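Local coordinates for transcriptional regulator, MerR family (Bacillus thuringiensis serovar konkukian, PDB 3GPV), which probably binds DNA and regulates transcription, as expected of a MerR-family regulator that works as a dimer, at residues Y17-V22 and S31-Y36; E64-L69 and Q77-F82. All coordinates share one frame; numbering follows the deposited sequence.

How the contacts relate
The two contacts follow one another along the chain: contact 1 closes before contact 2 opens. Their centres lie about 15 Å apart. Contact 1 joins helices 19-25 and 30-38, and contact 2 joins helices 57-70 and 76-88. Helix 57-70 links them, because one side of it packs on contact 1 and another carries contact 2. Tyr-36 CE2 of contact 1 meets Leu-67 CD2 of contact 2 at 3.8 Å, a packing contact. Val-22 adds to this seam by touching Leu-60 and Leu-63. Contact 1 belongs to the probable DNA-binding end, whereas contact 2 is nearer the chain centre and, unlike contact 1, is touched by the second subunit.

Contact 1. Residues Y17-V22 and S31-Y36; sequences YTIGQV and SQIRYY
Ile-19 and Ile-33 bring the two segments closest, with 7.5 Å from CA to CA. Residues 17-22 run from a short, weakly bonded strand into helix 19-25, and residues 31-36 lie in helix 30-38. No hydrogen bond crosses between them. Ile-19 CG2 meets Ile-33 CG2 at 3.6 Å, and the two side chains cross at a slant. In both residues this methyl lies opposite the backbone N. The other branch of Ile-33 is extended (chi2 -174°). It carries CD1 to the backbone of the first helix, 3.6 Å from Ile-19 O. Val-22 CG1 lies more loosely against Ile-33 CD1, at 4.4 Å. The start of the first helix is fixed by a capping box. Gln-21 N donates to Thr-18 OG1 at 3.1 Å, and Thr-18 N donates to Gln-21 OE1 at 2.9 Å, tilted from the carbonyl plane. Phe-55 of strand 53-55 covers Ile-19 and Val-22, while Leu-28 and Phe-42 pack on Ile-33. This is the helix-turn-helix of a MerR-type winged-helix domain, in which helix 30-38 is probably the recognition helix.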
loop_
_atom_site.group_PDB
_atom_site.type_symbol
_atom_site.label_atom_id
_atom_site.label_comp_id
_atom_site.label_asym_id
_atom_site.label_seq_id
_atom_site.Cartn_x
_atom_site.Cartn_y
_atom_site.Cartn_z
ATOM N N TYR B 17 -20.292 -6.653 20.707
ATOM C CA TYR B 17 -19.908 -7.635 19.719
ATOM C C TYR B 17 -18.543 -8.202 20.059
ATOM O O TYR B 17 -17.661 -7.499 20.541
ATOM C CB TYR B 17 -19.907 -6.968 18.347
ATOM C CG TYR B 17 -21.248 -6.360 18.014
ATOM C CD1 TYR B 17 -22.281 -7.143 17.496
ATOM C CD2 TYR B 17 -21.511 -5.018 18.280
ATOM C CE1 TYR B 17 -23.545 -6.606 17.257
ATOM C CE2 TYR B 17 -22.770 -4.476 18.045
ATOM C CZ TYR B 17 -23.781 -5.276 17.535
ATOM O OH TYR B 17 -25.028 -4.751 17.306
ATOM N N THR B 18 -18.382 -9.494 19.827
ATOM C CA THR B 18 -17.117 -10.161 20.122
ATOM C C THR B 18 -16.026 -9.880 19.079
ATOM O O THR B 18 -16.322 -9.531 17.936
ATOM C CB THR B 18 -17.312 -11.666 20.200
ATOM O OG1 THR B 18 -17.704 -12.154 18.912
ATOM C CG2 THR B 18 -18.384 -12.004 21.217
ATOM N N ILE B 19 -14.770 -10.037 19.486
ATOM C CA ILE B 19 -13.635 -9.819 18.592
ATOM C C ILE B 19 -13.857 -10.642 17.313
ATOM O O ILE B 19 -13.525 -10.209 16.209
ATOM C CB ILE B 19 -12.314 -10.299 19.234
ATOM C CG1 ILE B 19 -12.212 -9.827 20.692
ATOM C CG2 ILE B 19 -11.138 -9.804 18.427
ATOM C CD1 ILE B 19 -12.210 -8.331 20.904
ATOM N N GLY B 20 -14.421 -11.837 17.486
ATOM C CA GLY B 20 -14.686 -12.718 16.367
ATOM C C GLY B 20 -15.756 -12.239 15.404
ATOM O O GLY B 20 -15.608 -12.385 14.191
ATOM N N GLN B 21 -16.840 -11.674 15.931
ATOM C CA GLN B 21 -17.913 -11.175 15.082
ATOM C C GLN B 21 -17.440 -9.927 14.348
ATOM O O GLN B 21 -17.748 -9.724 13.176
ATOM C CB GLN B 21 -19.150 -10.845 15.923
ATOM C CG GLN B 21 -19.703 -12.037 16.691
ATOM C CD GLN B 21 -20.783 -11.655 17.682
ATOM O OE1 GLN B 21 -20.669 -10.651 18.375
ATOM N NE2 GLN B 21 -21.830 -12.468 17.767
ATOM N N VAL B 22 -16.685 -9.092 15.046
ATOM C CA VAL B 22 -16.175 -7.873 14.449
ATOM C C VAL B 22 -15.239 -8.213 13.293
ATOM O O VAL B 22 -15.233 -7.529 12.272
ATOM C CB VAL B 22 -15.445 -7.016 15.496
ATOM C CG1 VAL B 22 -14.760 -5.847 14.833
ATOM C CG2 VAL B 22 -16.443 -6.509 16.526
ATOM N N SER B 31 -6.630 -13.239 13.790
ATOM C CA SER B 31 -5.257 -12.880 14.113
ATOM C C SER B 31 -4.911 -11.441 13.746
ATOM O O SER B 31 -4.107 -10.806 14.429
ATOM C CB SER B 31 -4.290 -13.834 13.421
ATOM O OG SER B 31 -4.577 -13.911 12.036
ATOM N N GLN B 32 -5.506 -10.927 12.669
ATOM C CA GLN B 32 -5.247 -9.553 12.248
ATOM C C GLN B 32 -5.702 -8.579 13.321
ATOM O O GLN B 32 -4.984 -7.642 13.663
ATOM C CB GLN B 32 -5.971 -9.235 10.939
ATOM C CG GLN B 32 -5.274 -9.756 9.694
ATOM C CD GLN B 32 -6.001 -9.379 8.414
ATOM O OE1 GLN B 32 -7.138 -9.790 8.189
ATOM N NE2 GLN B 32 -5.344 -8.589 7.569
ATOM N N ILE B 33 -6.900 -8.805 13.850
ATOM C CA ILE B 33 -7.441 -7.942 14.885
ATOM C C ILE B 33 -6.627 -8.042 16.166
ATOM O O ILE B 33 -6.477 -7.067 16.893
ATOM C CB ILE B 33 -8.906 -8.298 15.195
ATOM C CG1 ILE B 33 -9.745 -8.120 13.937
ATOM C CG2 ILE B 33 -9.452 -7.393 16.307
ATOM C CD1 ILE B 33 -11.214 -8.298 14.160
ATOM N N ARG B 34 -6.101 -9.227 16.443
ATOM C CA ARG B 34 -5.310 -9.413 17.648
ATOM C C ARG B 34 -3.990 -8.666 17.544
ATOM O O ARG B 34 -3.435 -8.226 18.549
ATOM C CB ARG B 34 -5.089 -10.902 17.908
ATOM C CG ARG B 34 -6.317 -11.573 18.508
ATOM C CD ARG B 34 -6.180 -13.085 18.574
ATOM N NE ARG B 34 -7.360 -13.698 19.178
ATOM C CZ ARG B 34 -7.631 -14.999 19.143
ATOM N NH1 ARG B 34 -6.805 -15.837 18.527
ATOM N NH2 ARG B 34 -8.732 -15.462 19.721
ATOM N N TYR B 35 -3.496 -8.509 16.321
ATOM C CA TYR B 35 -2.252 -7.787 16.105
ATOM C C TYR B 35 -2.465 -6.344 16.541
ATOM O O TYR B 35 -1.642 -5.766 17.260
ATOM C CB TYR B 35 -1.863 -7.824 14.630
ATOM C CG TYR B 35 -0.659 -6.975 14.296
ATOM C CD1 TYR B 35 0.564 -7.189 14.926
ATOM C CD2 TYR B 35 -0.739 -5.968 13.337
ATOM C CE1 TYR B 35 1.681 -6.423 14.608
ATOM C CE2 TYR B 35 0.371 -5.197 13.011
ATOM C CZ TYR B 35 1.578 -5.431 13.648
ATOM O OH TYR B 35 2.683 -4.676 13.319
ATOM N N TYR B 36 -3.580 -5.767 16.098
ATOM C CA TYR B 36 -3.919 -4.398 16.449
ATOM C C TYR B 36 -4.078 -4.300 17.958
ATOM O O TYR B 36 -3.769 -3.274 18.566
ATOM C CB TYR B 36 -5.220 -3.982 15.763
ATOM C CG TYR B 36 -5.116 -3.876 14.259
ATOM C CD1 TYR B 36 -4.137 -3.085 13.666
ATOM C CD2 TYR B 36 -6.018 -4.537 13.429
ATOM C CE1 TYR B 36 -4.057 -2.948 12.281
ATOM C CE2 TYR B 36 -5.948 -4.409 12.042
ATOM C CZ TYR B 36 -4.966 -3.612 11.476
ATOM O OH TYR B 36 -4.892 -3.463 10.107
#

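Contact 2. Residues E64-L69 and Q77-F82; sequences EMILCL and QKIKQF
Leu-69 N donates to Met-65 O at 2.8 Å, a helical backbone bond between two residues that both face the other helix. Just past the end of helix 57-70, Thr-72 OG1 pairs with both Cys-68 O and Leu-69 O, so its one proton is probably shared between them. Across the contact there is no polar bond, and the interface is apolar and buried. The short segments 64-69 and 77-82 run roughly antiparallel, with 151° between their directions and 10.4 Å between their axes. Ile-66 and Ile-79 are the closest pair of CA atoms, at 6.7 Å. Their side chains meet at a slant, and Ile-66 CD1 presses on Ile-79 CG2 at 3.5 Å, tighter than usual. The bend of Ile-66 at chi2 (-50°) helps to turn this methyl toward its partner. On its other branch, Ile-79 CG1 lies 4.1 Å from Leu-69 CB. Phe-82 swings its ring away from its backbone N (chi1 167°) and over Leu-69 and Met-65, which both approach from the same side. Leu-69 CD1 sits over one face of the ring, 4.0 Å from Phe-82 CD2. Met-65, a selenomethionine, comes to the ring obliquely, with CG 3.8 Å from Phe-82 CE2. Both of these side chains cross the phenylalanine at about a right angle. Met-100 of helix 93-128 touches Leu-69 and Phe-82. The second subunit closes over the same surface: its Lys-124 packs on Met-65, its Ile-121 on Leu-69 and its Tyr-128 on Phe-82. The arrangement is an antiparallel helical hairpin, the second helix pair of the MerR-type DNA-binding domain, packed against the long helices through which such regulators dimerise.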
loop_
_atom_site.group_PDB
_atom_site.type_symbol
_atom_site.label_atom_id
_atom_site.label_comp_id
_atom_site.label_asym_id
_atom_site.label_seq_id
_atom_site.Cartn_x
_atom_site.Cartn_y
_atom_site.Cartn_z
ATOM N N GLU B 64 -13.051 1.386 12.737
ATOM C CA GLU B 64 -13.159 1.779 11.346
ATOM C C GLU B 64 -12.114 2.821 11.006
ATOM O O GLU B 64 -11.563 2.807 9.908
ATOM C CB GLU B 64 -14.564 2.300 11.047
ATOM C CG GLU B 64 -15.625 1.201 11.105
ATOM C CD GLU B 64 -16.949 1.606 10.491
ATOM O OE1 GLU B 64 -16.955 2.032 9.317
ATOM O OE2 GLU B 64 -17.985 1.486 11.180
HETATM N N MSE B 65 -11.831 3.720 11.947
HETATM C CA MSE B 65 -10.817 4.737 11.671
HETATM C C MSE B 65 -9.449 4.096 11.721
HETATM O O MSE B 65 -8.605 4.386 10.889
HETATM C CB MSE B 65 -10.880 5.914 12.647
HETATM C CG MSE B 65 -9.844 7.008 12.335
HETATM SE SE MSE B 65 -10.003 7.833 10.557
HETATM C CE MSE B 65 -11.681 8.744 10.909
ATOM N N ILE B 66 -9.235 3.215 12.685
ATOM C CA ILE B 66 -7.950 2.545 12.781
ATOM C C ILE B 66 -7.677 1.910 11.432
ATOM O O ILE B 66 -6.629 2.126 10.843
ATOM C CB ILE B 66 -7.929 1.469 13.893
ATOM C CG1 ILE B 66 -8.105 2.139 15.253
ATOM C CG2 ILE B 66 -6.631 0.695 13.845
ATOM C CD1 ILE B 66 -7.163 3.321 15.496
ATOM N N LEU B 67 -8.661 1.185 10.909
ATOM C CA LEU B 67 -8.502 0.528 9.622
ATOM C C LEU B 67 -8.318 1.515 8.469
ATOM O O LEU B 67 -7.536 1.264 7.553
ATOM C CB LEU B 67 -9.706 -0.383 9.341
ATOM C CG LEU B 67 -9.899 -1.537 10.334
ATOM C CD1 LEU B 67 -11.145 -2.318 9.997
ATOM C CD2 LEU B 67 -8.683 -2.439 10.297
ATOM N N CYS B 68 -9.045 2.624 8.521
ATOM C CA CYS B 68 -8.961 3.645 7.493
ATOM C C CYS B 68 -7.549 4.214 7.424
ATOM O O CYS B 68 -6.970 4.327 6.353
ATOM C CB CYS B 68 -9.961 4.760 7.795
ATOM S SG CYS B 68 -9.792 6.258 6.787
ATOM N N LEU B 69 -7.003 4.560 8.580
ATOM C CA LEU B 69 -5.661 5.117 8.670
ATOM C C LEU B 69 -4.596 4.090 8.290
ATOM O O LEU B 69 -3.590 4.422 7.670
ATOM C CB LEU B 69 -5.416 5.634 10.093
ATOM C CG LEU B 69 -6.330 6.788 10.518
ATOM C CD1 LEU B 69 -6.141 7.115 11.982
ATOM C CD2 LEU B 69 -6.021 7.986 9.671
ATOM N N GLN B 77 2.677 3.438 14.796
ATOM C CA GLN B 77 2.966 4.260 15.963
ATOM C C GLN B 77 2.143 5.540 16.002
ATOM O O GLN B 77 1.742 5.994 17.072
ATOM C CB GLN B 77 4.463 4.592 16.023
ATOM C CG GLN B 77 4.943 5.633 15.020
ATOM C CD GLN B 77 5.491 6.887 15.695
ATOM O OE1 GLN B 77 6.421 6.818 16.503
ATOM N NE2 GLN B 77 4.917 8.039 15.361
ATOM N N LYS B 78 1.896 6.122 14.834
ATOM C CA LYS B 78 1.112 7.346 14.752
ATOM C C LYS B 78 -0.361 7.035 14.972
ATOM O O LYS B 78 -1.095 7.833 15.546
ATOM C CB LYS B 78 1.317 8.017 13.394
ATOM C CG LYS B 78 2.740 8.515 13.179
ATOM C CD LYS B 78 2.935 9.080 11.781
ATOM C CE LYS B 78 4.375 9.512 11.559
ATOM N NZ LYS B 78 4.596 10.015 10.178
ATOM N N ILE B 79 -0.800 5.867 14.521
ATOM C CA ILE B 79 -2.191 5.489 14.708
ATOM C C ILE B 79 -2.443 5.324 16.203
ATOM O O ILE B 79 -3.492 5.717 16.710
ATOM C CB ILE B 79 -2.511 4.168 13.991
ATOM C CG1 ILE B 79 -2.295 4.336 12.488
ATOM C CG2 ILE B 79 -3.940 3.770 14.259
ATOM C CD1 ILE B 79 -2.298 3.038 11.710
ATOM N N LYS B 80 -1.472 4.747 16.905
ATOM C CA LYS B 80 -1.608 4.542 18.342
ATOM C C LYS B 80 -1.621 5.899 19.027
ATOM O O LYS B 80 -2.352 6.114 19.991
ATOM C CB LYS B 80 -0.457 3.687 18.881
ATOM C CG LYS B 80 -0.560 3.397 20.371
ATOM C CD LYS B 80 0.434 2.335 20.819
ATOM C CE LYS B 80 1.881 2.754 20.556
ATOM N NZ LYS B 80 2.864 1.697 20.971
ATOM N N GLN B 81 -0.815 6.816 18.504
ATOM C CA GLN B 81 -0.724 8.163 19.042
ATOM C C GLN B 81 -2.071 8.848 18.871
ATOM O O GLN B 81 -2.498 9.638 19.719
ATOM C CB GLN B 81 0.359 8.938 18.301
ATOM C CG GLN B 81 0.667 10.293 18.881
ATOM C CD GLN B 81 1.987 10.836 18.373
ATOM O OE1 GLN B 81 2.172 11.032 17.171
ATOM N NE2 GLN B 81 2.918 11.077 19.288
ATOM N N PHE B 82 -2.742 8.530 17.768
ATOM C CA PHE B 82 -4.054 9.096 17.476
ATOM C C PHE B 82 -5.063 8.578 18.498
ATOM O O PHE B 82 -5.912 9.318 18.992
ATOM C CB PHE B 82 -4.504 8.691 16.071
ATOM C CG PHE B 82 -5.955 8.954 15.805
ATOM C CD1 PHE B 82 -6.417 10.249 15.611
ATOM C CD2 PHE B 82 -6.871 7.909 15.783
ATOM C CE1 PHE B 82 -7.773 10.507 15.400
ATOM C CE2 PHE B 82 -8.225 8.155 15.574
ATOM C CZ PHE B 82 -8.677 9.459 15.382
#